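Local coordinates for tyrosyl-tRNA synthetase (Aeropyrum pernix, PDB 2CYA), which probably catalyses the ATP-dependent attachment of tyrosine to tRNA(Tyr), first activating the amino acid as Tyr-AMP and then passing it to the tRNA acceptor end, at residues T75-Y79 with M88-R92; A93-I97 with A354-I358; C266-V271 with E313-G319; A280-F285 with Y306-L312. All blocks are in the same frame, centred on the assembly; numbering follows the deposited sequence.

Overall arrangement
The four contacts form two pairs; interaction 1 lies across the centre of the chain from interactions 3 and 4. Interactions 1 and 2 share helix 88-104, their centres 11 Å apart: the first ties its start to helix 75-80, the second ties the following turns to the C-terminal helix 349-360. Interactions 3 and 4 share helix 309-317, with centres 13 Å apart, and Tyr-306 OH probably bonds Asp-315 OD2 at 2.9 Å between them. Nearest atoms of interactions 2 and 4 are about 15 Å apart. The first pair flanks the predicted substrate sites, with side chains about 7 Å (Ala-78 to Tyr-165) and 6 Å (Ala-94 to Trp-52) apart; the second pair lies away from them.

Interaction 1: T75-Y79 with M88-R92; sequences TWHAY and MDLIR
The indole of Trp-76 and the phenol of Tyr-79 both meet Met-88 obliquely. Thr-75 OG1 lies at the indole edge, in its plane, while Met-88 CE approaches Trp-76 CD1 to 4.0 Å. Met-88 SD stands 5.0 Å from the centroid of the Tyr-79 ring and 54° off its normal, a Met-aromatic contact. The Arg-92 guanidinium has Met-88 O over one face and a water at its edge; this water accepts from Arg-92 NH1 and also hydrogen-bonds Thr-75 OG1, bridging the helices.

Bends at chi2 and chi3 fold the Met-88 chain back, bringing CE within 3.7 Å of Thr-75 OG1. An alanine here would probably open a gap between the two helices beside Thr-75 and Tyr-79 and cost the phenol its sulfur neighbour. Deeper in, Ile-91 sends CD1 to Ala-78 CB at 3.8 Å, and its CG2 meets Thr-75 CG2 at the same distance.

The short helical segments cross at 129°, their axes 10.0 Å apart. Trp-76 NE1 is hydrogen-bonded to Glu-118 and Thr-75 OG1 to Asp-116, tying helix 75-80 to the end of strand 113-116 and to helix 117-121; Trp-76 also packs on Ile-131 of the second subunit.

Interaction 2: A93-I97 with A354-I358; sequences AAARI and ALEAI
Helix-helix packing between the catalytic region of this class I synthetase and its C-terminal helix is built here from small residues and two isoleucines. The segment axes of 93-97 and 354-358 approach to 9.7 Å at a crossing angle of -133°, and the closest backbones are those of Ala-93 and Ala-354, whose CA atoms are 5.8 Å apart. Their methyls meet directly, CB to CB at 3.9 Å.

Ile-358 and Ile-97 reach toward each other tip to tip, CD1 to CD1 at 3.9 Å. With CG1 of Ile-358 anti to its carbonyl carbon (chi1 -66°) and chi2 extended, the CD1 methyl is carried against the backbone of the other helix, 3.5 Å from Ala-94 N. The alanine side chains at 93 and 94 are short enough to permit this approach. Ile-97 CD1 also lies 4.0 Å from Leu-355 CA. On the exposed border, Arg-96 bends at chi3 (-66°), laying one guanidinium face over Ala-93 CA of the same helix while NH2 comes 3.8 Å from Ala-354 CB.

Around this apolar seam, Ala-94 and Ala-95 rest on Pro-44, and Leu-355 packs on Val-47 and Val-251; helix 349-360 is thus seated against helix 88-104 and the loops beside them.

Interaction 3: C266-V271 with E313-G319; sequences CPAKQV and ERDYTDG. With SO4 (sulfate ion), chain E.
A type II beta turn from Pro-267 to Gln-270 faces the C-terminal end of helix 309-317, with the CA atoms of Lys-269 and Thr-317 only 4.0 Å apart. Lys-269 has positive phi, and its CA-H points at Tyr-316 O, with 3.3 Å from CA to O and 153° at the hydrogen. Asp-318 is the first residue to leave helical geometry, and Gly-319 follows with positive phi.

Tyr-316 extends from the helix into the turn, CG anti to the backbone N (chi1 -174°). Its OH donates to Pro-267 O at 2.5 Å, from 58° out of the carbonyl plane, and Gln-270 O lies at the ring edge, 3.2 Å from CE2. Cys-266 SG sits obliquely beside the ring, 5.2 Å from its centroid. A phenylalanine would probably keep the ring packing but deprive Pro-267 O of this donor, weakening the hold on the turn.

The extended Lys-269 chain runs alongside the helix end, CE reaching Gly-319 CA at 3.4 Å. Val-271 crosses Glu-313 at about a right angle, its methyls against the carboxylate, whose OE2 is hydrogen-bonded to Tyr-309 OH. A sulfate, probably from the crystallisation liquor, accepts from Val-271 N at 2.7 Å.

This is surface packing away from the substrate sites: the loop between helices 254-262 and 275-284 seats its beta turn on the C-terminus of helix 309-317, a tyrosine hydroxyl bonding a turn carbonyl.

Interaction 4: A280-F285 with Y306-L312; sequences ARYILF and YTSYEEL
A CH-pi contact joins Arg-281 and Tyr-309: Arg-281 CB sits over the centre of the Tyr-309 ring, 3.4 Å from its centroid and 13° off the normal. Since the arginine is extended, with CG anti to the backbone N (chi1 -178°), CG and CD continue across the same ring, CD coming 3.7 Å from CE2. The guanidinium lies nearly parallel to the phenol, their planes 16° apart, and Tyr-282 CE1 lies over one of its faces.

Apolar and backbone packing centres on Phe-285. One ring face covers the peptide entering the helix, with Ser-308 C 3.5 Å from CE2 and Tyr-309 N also above that face; Tyr-306 O lies near the ring plane. Phe-285 and Tyr-309 cross at about a right angle, and Phe-285 CD1 lies at the edge of the Tyr-309 ring. Leu-312 CD1 fills the inner side, 4.1 Å from Phe-285 CE1 and 4.2 Å from Ala-280 CB.

Hydrogen bonds order each segment internally. Ser-308 is the N-cap, its OG accepting from Glu-311 N at 3.0 Å, while Thr-307 OG1 donates to Glu-311 OE2 on the syn side. Phe-285 N bonds Ala-280 O at 2.8 Å, closing a pi-type turn. Beyond them, Tyr-309 OH bonds Glu-313.

Helix 275-284 and the start of helix 309-317 thus pack together beside strand 292-293, whose Leu-292 touches Phe-285 and Leu-312, while Leu-326 of helix 323-346 meets Leu-312.

Interaction 1: T75-Y79 with M88-R92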
loop_
_atom_site.group_PDB
_atom_site.type_symbol
_atom_site.label_atom_id
_atom_site.label_comp_id
_atom_site.label_asym_id
_atom_site.label_seq_id
_atom_site.Cartn_x
_atom_site.Cartn_y
_atom_site.Cartn_z
ATOM N N THR A 75 0.999 4.406 14.725
ATOM C CA THR A 75 0.004 5.441 14.516
ATOM C C THR A 75 -0.761 5.327 13.208
ATOM O O THR A 75 -1.971 5.550 13.189
ATOM C CB THR A 75 0.635 6.844 14.606
ATOM O OG1 THR A 75 1.592 7.008 13.556
ATOM C CG2 THR A 75 1.328 7.034 15.976
ATOM N N TRP A 76 -0.073 4.972 12.124
ATOM C CA TRP A 76 -0.748 4.838 10.839
ATOM C C TRP A 76 -1.712 3.649 10.868
ATOM O O TRP A 76 -2.786 3.682 10.268
ATOM C CB TRP A 76 0.287 4.704 9.705
ATOM C CG TRP A 76 0.891 6.035 9.338
ATOM C CD1 TRP A 76 1.287 7.023 10.197
ATOM C CD2 TRP A 76 1.156 6.526 8.015
ATOM N NE1 TRP A 76 1.784 8.098 9.492
ATOM C CE2 TRP A 76 1.709 7.820 8.152
ATOM C CE3 TRP A 76 0.977 6.000 6.729
ATOM C CZ2 TRP A 76 2.081 8.594 7.050
ATOM C CZ3 TRP A 76 1.352 6.773 5.627
ATOM C CH2 TRP A 76 1.897 8.052 5.798
ATOM N N HIS A 77 -1.340 2.606 11.594
ATOM C CA HIS A 77 -2.195 1.438 11.702
ATOM C C HIS A 77 -3.466 1.828 12.456
ATOM O O HIS A 77 -4.555 1.403 12.092
ATOM C CB HIS A 77 -1.470 0.322 12.461
ATOM C CG HIS A 77 -0.192 -0.111 11.816
ATOM N ND1 HIS A 77 -0.090 -1.266 11.071
ATOM C CD2 HIS A 77 1.036 0.463 11.796
ATOM C CE1 HIS A 77 1.146 -1.390 10.624
ATOM N NE2 HIS A 77 1.852 -0.356 11.049
ATOM N N ALA A 78 -3.318 2.630 13.513
ATOM C CA ALA A 78 -4.468 3.060 14.320
ATOM C C ALA A 78 -5.382 3.897 13.430
ATOM O O ALA A 78 -6.619 3.802 13.497
ATOM C CB ALA A 78 -3.997 3.894 15.519
ATOM N N TYR A 79 -4.766 4.725 12.599
ATOM C CA TYR A 79 -5.554 5.548 11.690
ATOM C C TYR A 79 -6.342 4.622 10.769
ATOM O O TYR A 79 -7.532 4.802 10.569
ATOM C CB TYR A 79 -4.656 6.443 10.849
ATOM C CG TYR A 79 -5.424 7.302 9.860
ATOM C CD1 TYR A 79 -6.103 8.448 10.273
ATOM C CD2 TYR A 79 -5.456 6.975 8.510
ATOM C CE1 TYR A 79 -6.788 9.248 9.358
ATOM C CE2 TYR A 79 -6.136 7.770 7.588
ATOM C CZ TYR A 79 -6.795 8.902 8.015
ATOM O OH TYR A 79 -7.430 9.704 7.088
ATOM N N MET A 88 -5.025 12.071 14.310
ATOM C CA MET A 88 -3.621 11.781 14.554
ATOM C C MET A 88 -3.019 12.423 15.805
ATOM O O MET A 88 -2.084 11.864 16.394
ATOM C CB MET A 88 -2.791 12.146 13.315
ATOM C CG MET A 88 -3.075 11.258 12.092
ATOM S SD MET A 88 -2.839 9.468 12.425
ATOM C CE MET A 88 -1.056 9.401 12.469
ATOM N N ASP A 89 -3.533 13.587 16.206
ATOM C CA ASP A 89 -3.028 14.270 17.401
ATOM C C ASP A 89 -3.382 13.485 18.665
ATOM O O ASP A 89 -2.596 13.405 19.611
ATOM C CB ASP A 89 -3.632 15.668 17.530
ATOM C CG ASP A 89 -3.272 16.572 16.374
ATOM O OD1 ASP A 89 -2.066 16.805 16.154
ATOM O OD2 ASP A 89 -4.206 17.051 15.689
ATOM N N LEU A 90 -4.591 12.945 18.682
ATOM C CA LEU A 90 -5.080 12.174 19.809
ATOM C C LEU A 90 -4.367 10.823 19.865
ATOM O O LEU A 90 -4.108 10.278 20.941
ATOM C CB LEU A 90 -6.587 11.976 19.661
ATOM C CG LEU A 90 -7.521 12.915 20.428
ATOM C CD1 LEU A 90 -6.973 14.337 20.511
ATOM C CD2 LEU A 90 -8.873 12.878 19.748
ATOM N N ILE A 91 -4.046 10.287 18.695
ATOM C CA ILE A 91 -3.353 9.010 18.636
ATOM C C ILE A 91 -1.940 9.192 19.187
ATOM O O ILE A 91 -1.450 8.347 19.935
ATOM C CB ILE A 91 -3.290 8.480 17.199
ATOM C CG1 ILE A 91 -4.697 8.108 16.739
ATOM C CG2 ILE A 91 -2.325 7.283 17.114
ATOM C CD1 ILE A 91 -4.760 7.598 15.300
ATOM N N ARG A 92 -1.304 10.303 18.829
ATOM C CA ARG A 92 0.043 10.602 19.300
ATOM C C ARG A 92 0.012 10.807 20.806
ATOM O O ARG A 92 0.925 10.392 21.517
ATOM C CB ARG A 92 0.579 11.880 18.650
ATOM C CG ARG A 92 1.919 11.702 17.931
ATOM C CD ARG A 92 1.752 11.757 16.420
ATOM N NE ARG A 92 1.072 12.993 16.021
ATOM C CZ ARG A 92 0.741 13.309 14.769
ATOM N NH1 ARG A 92 1.028 12.475 13.770
ATOM N NH2 ARG A 92 0.114 14.457 14.526
HETATM O O HOH W 1 2.559 9.985 13.645
#

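Interaction 2: A93-I97 with A354-I358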
loop_
_atom_site.group_PDB
_atom_site.type_symbol
_atom_site.label_atom_id
_atom_site.label_comp_id
_atom_site.label_asym_id
_atom_site.label_seq_id
_atom_site.Cartn_x
_atom_site.Cartn_y
_atom_site.Cartn_z
ATOM N N ALA A 93 -1.048 11.462 21.273
ATOM C CA ALA A 93 -1.212 11.743 22.687
ATOM C C ALA A 93 -1.346 10.442 23.455
ATOM O O ALA A 93 -0.799 10.315 24.537
ATOM C CB ALA A 93 -2.431 12.615 22.911
ATOM N N ALA A 94 -2.065 9.474 22.890
ATOM C CA ALA A 94 -2.230 8.187 23.550
ATOM C C ALA A 94 -0.864 7.499 23.677
ATOM O O ALA A 94 -0.606 6.811 24.664
ATOM C CB ALA A 94 -3.226 7.292 22.769
ATOM N N ALA A 95 0.010 7.708 22.690
ATOM C CA ALA A 95 1.359 7.121 22.700
ATOM C C ALA A 95 2.254 7.773 23.764
ATOM O O ALA A 95 3.076 7.094 24.399
ATOM C CB ALA A 95 2.011 7.254 21.314
ATOM N N ARG A 96 2.118 9.083 23.961
ATOM C CA ARG A 96 2.929 9.750 24.985
ATOM C C ARG A 96 2.523 9.207 26.361
ATOM O O ARG A 96 3.351 9.040 27.244
ATOM C CB ARG A 96 2.723 11.261 24.967
ATOM C CG ARG A 96 3.184 11.938 23.698
ATOM C CD ARG A 96 3.419 13.423 23.971
ATOM N NE ARG A 96 2.180 14.127 24.293
ATOM C CZ ARG A 96 1.273 14.493 23.392
ATOM N NH1 ARG A 96 1.464 14.229 22.097
ATOM N NH2 ARG A 96 0.169 15.121 23.789
ATOM N N ILE A 97 1.243 8.917 26.532
ATOM C CA ILE A 97 0.770 8.378 27.796
ATOM C C ILE A 97 1.321 6.961 28.003
ATOM O O ILE A 97 1.762 6.608 29.096
ATOM C CB ILE A 97 -0.766 8.388 27.838
ATOM C CG1 ILE A 97 -1.249 9.844 27.866
ATOM C CG2 ILE A 97 -1.275 7.657 29.084
ATOM C CD1 ILE A 97 -2.762 10.011 27.827
ATOM N N ALA A 354 -3.740 15.958 27.787
ATOM C CA ALA A 354 -3.851 15.028 26.668
ATOM C C ALA A 354 -4.877 13.953 27.006
ATOM O O ALA A 354 -5.681 13.549 26.163
ATOM C CB ALA A 354 -2.501 14.389 26.384
ATOM N N LEU A 355 -4.843 13.491 28.252
ATOM C CA LEU A 355 -5.774 12.462 28.694
ATOM C C LEU A 355 -7.214 12.927 28.509
ATOM O O LEU A 355 -8.084 12.154 28.110
ATOM C CB LEU A 355 -5.538 12.123 30.170
ATOM C CG LEU A 355 -6.525 11.121 30.773
ATOM C CD1 LEU A 355 -6.402 9.772 30.052
ATOM C CD2 LEU A 355 -6.245 10.970 32.261
ATOM N N GLU A 356 -7.460 14.197 28.801
ATOM C CA GLU A 356 -8.803 14.752 28.683
ATOM C C GLU A 356 -9.199 14.944 27.212
ATOM O O GLU A 356 -10.335 14.670 26.827
ATOM C CB GLU A 356 -8.883 16.051 29.512
ATOM C CG GLU A 356 -8.407 15.795 30.968
ATOM C CD GLU A 356 -8.597 16.956 31.935
ATOM O OE1 GLU A 356 -8.142 18.081 31.635
ATOM O OE2 GLU A 356 -9.190 16.721 33.017
ATOM N N ALA A 357 -8.267 15.382 26.379
ATOM C CA ALA A 357 -8.587 15.529 24.961
ATOM C C ALA A 357 -8.990 14.145 24.456
ATOM O O ALA A 357 -10.019 13.988 23.792
ATOM C CB ALA A 357 -7.376 16.049 24.183
ATOM N N ILE A 358 -8.195 13.131 24.799
ATOM C CA ILE A 358 -8.491 11.768 24.369
ATOM C C ILE A 358 -9.866 11.287 24.827
ATOM O O ILE A 358 -10.616 10.693 24.051
ATOM C CB ILE A 358 -7.446 10.756 24.894
ATOM C CG1 ILE A 358 -6.083 11.026 24.259
ATOM C CG2 ILE A 358 -7.902 9.329 24.585
ATOM C CD1 ILE A 358 -5.020 10.064 24.702
#

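Interaction 3: C266-V271 with E313-G319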
loop_
_atom_site.group_PDB
_atom_site.type_symbol
_atom_site.label_atom_id
_atom_site.label_comp_id
_atom_site.label_asym_id
_atom_site.label_seq_id
_atom_site.Cartn_x
_atom_site.Cartn_y
_atom_site.Cartn_z
ATOM N N CYS A 266 -16.820 -14.056 37.237
ATOM C CA CYS A 266 -15.877 -14.870 37.998
ATOM C C CYS A 266 -16.521 -16.183 38.486
ATOM O O CYS A 266 -16.764 -16.369 39.680
ATOM C CB CYS A 266 -15.358 -14.046 39.184
ATOM S SG CYS A 266 -14.053 -14.826 40.147
ATOM N N PRO A 267 -16.786 -17.119 37.556
ATOM C CA PRO A 267 -17.400 -18.422 37.846
ATOM C C PRO A 267 -16.664 -19.198 38.926
ATOM O O PRO A 267 -15.448 -19.348 38.867
ATOM C CB PRO A 267 -17.331 -19.143 36.506
ATOM C CG PRO A 267 -17.361 -18.037 35.522
ATOM C CD PRO A 267 -16.418 -17.036 36.133
ATOM N N ALA A 268 -17.405 -19.704 39.903
ATOM C CA ALA A 268 -16.804 -20.469 40.989
ATOM C C ALA A 268 -16.015 -21.655 40.442
ATOM O O ALA A 268 -16.433 -22.291 39.480
ATOM C CB ALA A 268 -17.888 -20.958 41.938
ATOM N N LYS A 269 -14.871 -21.937 41.058
ATOM C CA LYS A 269 -14.014 -23.055 40.658
ATOM C C LYS A 269 -13.587 -23.065 39.182
ATOM O O LYS A 269 -12.798 -23.917 38.771
ATOM C CB LYS A 269 -14.706 -24.387 40.982
ATOM C CG LYS A 269 -15.046 -24.606 42.455
ATOM C CD LYS A 269 -15.682 -25.991 42.669
ATOM C CE LYS A 269 -16.041 -26.240 44.137
ATOM N NZ LYS A 269 -16.662 -27.590 44.376
ATOM N N GLN A 270 -14.092 -22.125 38.386
ATOM C CA GLN A 270 -13.747 -22.080 36.967
ATOM C C GLN A 270 -12.508 -21.230 36.703
ATOM O O GLN A 270 -12.355 -20.144 37.269
ATOM C CB GLN A 270 -14.919 -21.530 36.154
ATOM C CG GLN A 270 -14.815 -21.819 34.668
ATOM C CD GLN A 270 -15.980 -21.261 33.872
ATOM O OE1 GLN A 270 -17.137 -21.374 34.279
ATOM N NE2 GLN A 270 -15.682 -20.667 32.722
ATOM N N VAL A 271 -11.629 -21.727 35.836
ATOM C CA VAL A 271 -10.401 -21.020 35.491
ATOM C C VAL A 271 -10.449 -20.441 34.080
ATOM O O VAL A 271 -10.027 -19.309 33.854
ATOM C CB VAL A 271 -9.174 -21.947 35.610
ATOM C CG1 VAL A 271 -7.923 -21.239 35.097
ATOM C CG2 VAL A 271 -8.981 -22.350 37.062
ATOM N N GLU A 313 -4.884 -20.913 42.172
ATOM C CA GLU A 313 -5.783 -21.597 41.246
ATOM C C GLU A 313 -6.296 -22.930 41.775
ATOM O O GLU A 313 -7.458 -23.279 41.565
ATOM C CB GLU A 313 -5.119 -21.823 39.889
ATOM C CG GLU A 313 -6.088 -21.556 38.764
ATOM C CD GLU A 313 -5.689 -22.190 37.463
ATOM O OE1 GLU A 313 -5.804 -23.428 37.355
ATOM O OE2 GLU A 313 -5.266 -21.451 36.549
ATOM N N ARG A 314 -5.425 -23.682 42.441
ATOM C CA ARG A 314 -5.830 -24.963 43.012
ATOM C C ARG A 314 -6.904 -24.670 44.056
ATOM O O ARG A 314 -8.037 -25.140 43.939
ATOM C CB ARG A 314 -4.627 -25.662 43.650
ATOM C CG ARG A 314 -3.550 -26.026 42.644
ATOM C CD ARG A 314 -2.395 -26.760 43.300
ATOM N NE ARG A 314 -1.358 -27.108 42.333
ATOM C CZ ARG A 314 -0.261 -27.803 42.624
ATOM N NH1 ARG A 314 -0.049 -28.232 43.864
ATOM N NH2 ARG A 314 0.625 -28.077 41.672
ATOM N N ASP A 315 -6.548 -23.873 45.059
ATOM C CA ASP A 315 -7.486 -23.488 46.110
ATOM C C ASP A 315 -8.783 -22.932 45.522
ATOM O O ASP A 315 -9.857 -23.107 46.100
ATOM C CB ASP A 315 -6.858 -22.431 47.015
ATOM C CG ASP A 315 -6.088 -23.034 48.168
ATOM O OD1 ASP A 315 -5.328 -23.999 47.939
ATOM O OD2 ASP A 315 -6.234 -22.533 49.304
ATOM N N TYR A 316 -8.687 -22.255 44.380
ATOM C CA TYR A 316 -9.879 -21.697 43.758
ATOM C C TYR A 316 -10.695 -22.809 43.124
ATOM O O TYR A 316 -11.925 -22.803 43.200
ATOM C CB TYR A 316 -9.526 -20.666 42.683
ATOM C CG TYR A 316 -10.749 -19.966 42.133
ATOM C CD1 TYR A 316 -11.422 -19.011 42.893
ATOM C CD2 TYR A 316 -11.261 -20.287 40.877
ATOM C CE1 TYR A 316 -12.566 -18.397 42.422
ATOM C CE2 TYR A 316 -12.415 -19.672 40.393
ATOM C CZ TYR A 316 -13.060 -18.730 41.175
ATOM O OH TYR A 316 -14.212 -18.116 40.724
ATOM N N THR A 317 -10.008 -23.754 42.488
ATOM C CA THR A 317 -10.684 -24.875 41.848
ATOM C C THR A 317 -11.352 -25.757 42.900
ATOM O O THR A 317 -12.501 -26.163 42.737
ATOM C CB THR A 317 -9.705 -25.740 41.034
ATOM O OG1 THR A 317 -9.201 -24.984 39.928
ATOM C CG2 THR A 317 -10.415 -26.985 40.505
ATOM N N ASP A 318 -10.626 -26.043 43.979
ATOM C CA ASP A 318 -11.154 -26.872 45.055
ATOM C C ASP A 318 -12.141 -26.092 45.923
ATOM O O ASP A 318 -12.195 -26.295 47.136
ATOM C CB ASP A 318 -10.014 -27.399 45.937
ATOM C CG ASP A 318 -8.939 -28.118 45.137
ATOM O OD1 ASP A 318 -9.280 -28.779 44.131
ATOM O OD2 ASP A 318 -7.753 -28.033 45.524
ATOM N N GLY A 319 -12.907 -25.200 45.295
ATOM C CA GLY A 319 -13.891 -24.392 46.003
ATOM C C GLY A 319 -13.415 -23.782 47.310
ATOM O O GLY A 319 -14.197 -23.164 48.035
HETATM S S SO4 E . -11.978 -24.808 33.765
HETATM O O1 SO4 E . -12.086 -26.327 33.838
HETATM O O2 SO4 E . -13.172 -24.306 32.950
HETATM O O3 SO4 E . -12.133 -24.324 35.085
HETATM O O4 SO4 E . -10.846 -24.559 32.942
#

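Interaction 4: A280-F285 with Y306-L312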
loop_
_atom_site.group_PDB
_atom_site.type_symbol
_atom_site.label_atom_id
_atom_site.label_comp_id
_atom_site.label_asym_id
_atom_site.label_seq_id
_atom_site.Cartn_x
_atom_site.Cartn_y
_atom_site.Cartn_z
ATOM N N ALA A 280 -4.982 -11.836 38.078
ATOM C CA ALA A 280 -4.114 -12.305 39.162
ATOM C C ALA A 280 -2.869 -12.961 38.592
ATOM O O ALA A 280 -1.747 -12.676 39.009
ATOM C CB ALA A 280 -4.855 -13.302 40.048
ATOM N N ARG A 281 -3.070 -13.839 37.622
ATOM C CA ARG A 281 -1.957 -14.543 37.019
ATOM C C ARG A 281 -1.012 -13.694 36.150
ATOM O O ARG A 281 0.207 -13.728 36.327
ATOM C CB ARG A 281 -2.474 -15.707 36.171
ATOM C CG ARG A 281 -1.337 -16.509 35.545
ATOM C CD ARG A 281 -1.827 -17.576 34.578
ATOM N NE ARG A 281 -0.706 -18.265 33.950
ATOM C CZ ARG A 281 -0.825 -19.186 32.997
ATOM N NH1 ARG A 281 -2.027 -19.536 32.556
ATOM N NH2 ARG A 281 0.261 -19.746 32.477
ATOM N N TYR A 282 -1.577 -12.940 35.217
ATOM C CA TYR A 282 -0.768 -12.170 34.282
ATOM C C TYR A 282 -0.275 -10.801 34.715
ATOM O O TYR A 282 0.710 -10.302 34.179
ATOM C CB TYR A 282 -1.516 -12.050 32.957
ATOM C CG TYR A 282 -1.792 -13.397 32.320
ATOM C CD1 TYR A 282 -0.783 -14.356 32.225
ATOM C CD2 TYR A 282 -3.061 -13.721 31.825
ATOM C CE1 TYR A 282 -1.024 -15.602 31.656
ATOM C CE2 TYR A 282 -3.310 -14.968 31.261
ATOM C CZ TYR A 282 -2.278 -15.900 31.176
ATOM O OH TYR A 282 -2.473 -17.117 30.558
ATOM N N ILE A 283 -0.955 -10.194 35.675
ATOM C CA ILE A 283 -0.566 -8.893 36.149
ATOM C C ILE A 283 -0.052 -8.885 37.600
ATOM O O ILE A 283 1.067 -8.444 37.858
ATOM C CB ILE A 283 -1.738 -7.913 36.008
ATOM C CG1 ILE A 283 -2.106 -7.758 34.531
ATOM C CG2 ILE A 283 -1.363 -6.576 36.603
ATOM C CD1 ILE A 283 -3.303 -6.877 34.294
ATOM N N LEU A 284 -0.840 -9.390 38.547
ATOM C CA LEU A 284 -0.399 -9.353 39.943
ATOM C C LEU A 284 0.794 -10.261 40.220
ATOM O O LEU A 284 1.790 -9.804 40.774
ATOM C CB LEU A 284 -1.561 -9.666 40.893
ATOM C CG LEU A 284 -2.798 -8.748 40.811
ATOM C CD1 LEU A 284 -3.845 -9.241 41.815
ATOM C CD2 LEU A 284 -2.428 -7.277 41.106
ATOM N N PHE A 285 0.728 -11.526 39.820
ATOM C CA PHE A 285 1.860 -12.424 40.056
ATOM C C PHE A 285 2.996 -12.278 39.032
ATOM O O PHE A 285 3.981 -13.020 39.062
ATOM C CB PHE A 285 1.395 -13.879 40.110
ATOM C CG PHE A 285 0.803 -14.270 41.439
ATOM C CD1 PHE A 285 -0.569 -14.189 41.661
ATOM C CD2 PHE A 285 1.624 -14.688 42.476
ATOM C CE1 PHE A 285 -1.110 -14.524 42.902
ATOM C CE2 PHE A 285 1.094 -15.019 43.714
ATOM C CZ PHE A 285 -0.274 -14.939 43.926
ATOM N N TYR A 306 -1.256 -16.369 49.413
ATOM C CA TYR A 306 -0.686 -17.079 48.275
ATOM C C TYR A 306 0.632 -16.535 47.761
ATOM O O TYR A 306 0.760 -15.350 47.460
ATOM C CB TYR A 306 -1.692 -17.136 47.138
ATOM C CG TYR A 306 -2.964 -17.824 47.537
ATOM C CD1 TYR A 306 -3.993 -17.121 48.159
ATOM C CD2 TYR A 306 -3.140 -19.184 47.296
ATOM C CE1 TYR A 306 -5.173 -17.754 48.527
ATOM C CE2 TYR A 306 -4.314 -19.829 47.662
ATOM C CZ TYR A 306 -5.327 -19.107 48.274
ATOM O OH TYR A 306 -6.500 -19.736 48.616
ATOM N N THR A 307 1.607 -17.429 47.651
ATOM C CA THR A 307 2.934 -17.061 47.197
ATOM C C THR A 307 3.158 -17.428 45.739
ATOM O O THR A 307 4.207 -17.133 45.176
ATOM C CB THR A 307 4.016 -17.734 48.072
ATOM O OG1 THR A 307 3.899 -19.160 47.977
ATOM C CG2 THR A 307 3.850 -17.322 49.516
ATOM N N SER A 308 2.174 -18.078 45.133
ATOM C CA SER A 308 2.271 -18.464 43.731
ATOM C C SER A 308 0.872 -18.419 43.149
ATOM O O SER A 308 -0.110 -18.494 43.887
ATOM C CB SER A 308 2.829 -19.884 43.584
ATOM O OG SER A 308 1.791 -20.859 43.623
ATOM N N TYR A 309 0.777 -18.294 41.831
ATOM C CA TYR A 309 -0.522 -18.245 41.194
ATOM C C TYR A 309 -1.150 -19.623 41.176
ATOM O O TYR A 309 -2.351 -19.765 41.411
ATOM C CB TYR A 309 -0.431 -17.753 39.756
ATOM C CG TYR A 309 -1.737 -17.946 39.024
ATOM C CD1 TYR A 309 -2.821 -17.113 39.270
ATOM C CD2 TYR A 309 -1.923 -19.023 38.158
ATOM C CE1 TYR A 309 -4.055 -17.343 38.683
ATOM C CE2 TYR A 309 -3.164 -19.270 37.567
ATOM C CZ TYR A 309 -4.222 -18.423 37.839
ATOM O OH TYR A 309 -5.453 -18.658 37.279
ATOM N N GLU A 310 -0.341 -20.635 40.875
ATOM C CA GLU A 310 -0.841 -22.002 40.806
ATOM C C GLU A 310 -1.501 -22.405 42.120
ATOM O O GLU A 310 -2.519 -23.097 42.120
ATOM C CB GLU A 310 0.289 -22.974 40.455
ATOM C CG GLU A 310 -0.215 -24.341 40.001
ATOM C CD GLU A 310 -1.269 -24.249 38.889
ATOM O OE1 GLU A 310 -0.958 -23.680 37.816
ATOM O OE2 GLU A 310 -2.406 -24.745 39.088
ATOM N N GLU A 311 -0.925 -21.973 43.238
ATOM C CA GLU A 311 -1.501 -22.281 44.541
ATOM C C GLU A 311 -2.923 -21.735 44.555
ATOM O O GLU A 311 -3.882 -22.467 44.803
ATOM C CB GLU A 311 -0.703 -21.611 45.658
ATOM C CG GLU A 311 0.612 -22.278 45.997
ATOM C CD GLU A 311 1.424 -21.456 46.984
ATOM O OE1 GLU A 311 0.868 -21.069 48.039
ATOM O OE2 GLU A 311 2.616 -21.199 46.698
ATOM N N LEU A 312 -3.040 -20.439 44.279
ATOM C CA LEU A 312 -4.324 -19.758 44.245
ATOM C C LEU A 312 -5.324 -20.487 43.356
ATOM O O LEU A 312 -6.480 -20.660 43.737
ATOM C CB LEU A 312 -4.137 -18.318 43.743
ATOM C CG LEU A 312 -5.352 -17.388 43.607
ATOM C CD1 LEU A 312 -4.881 -15.988 43.262
ATOM C CD2 LEU A 312 -6.294 -17.895 42.533
#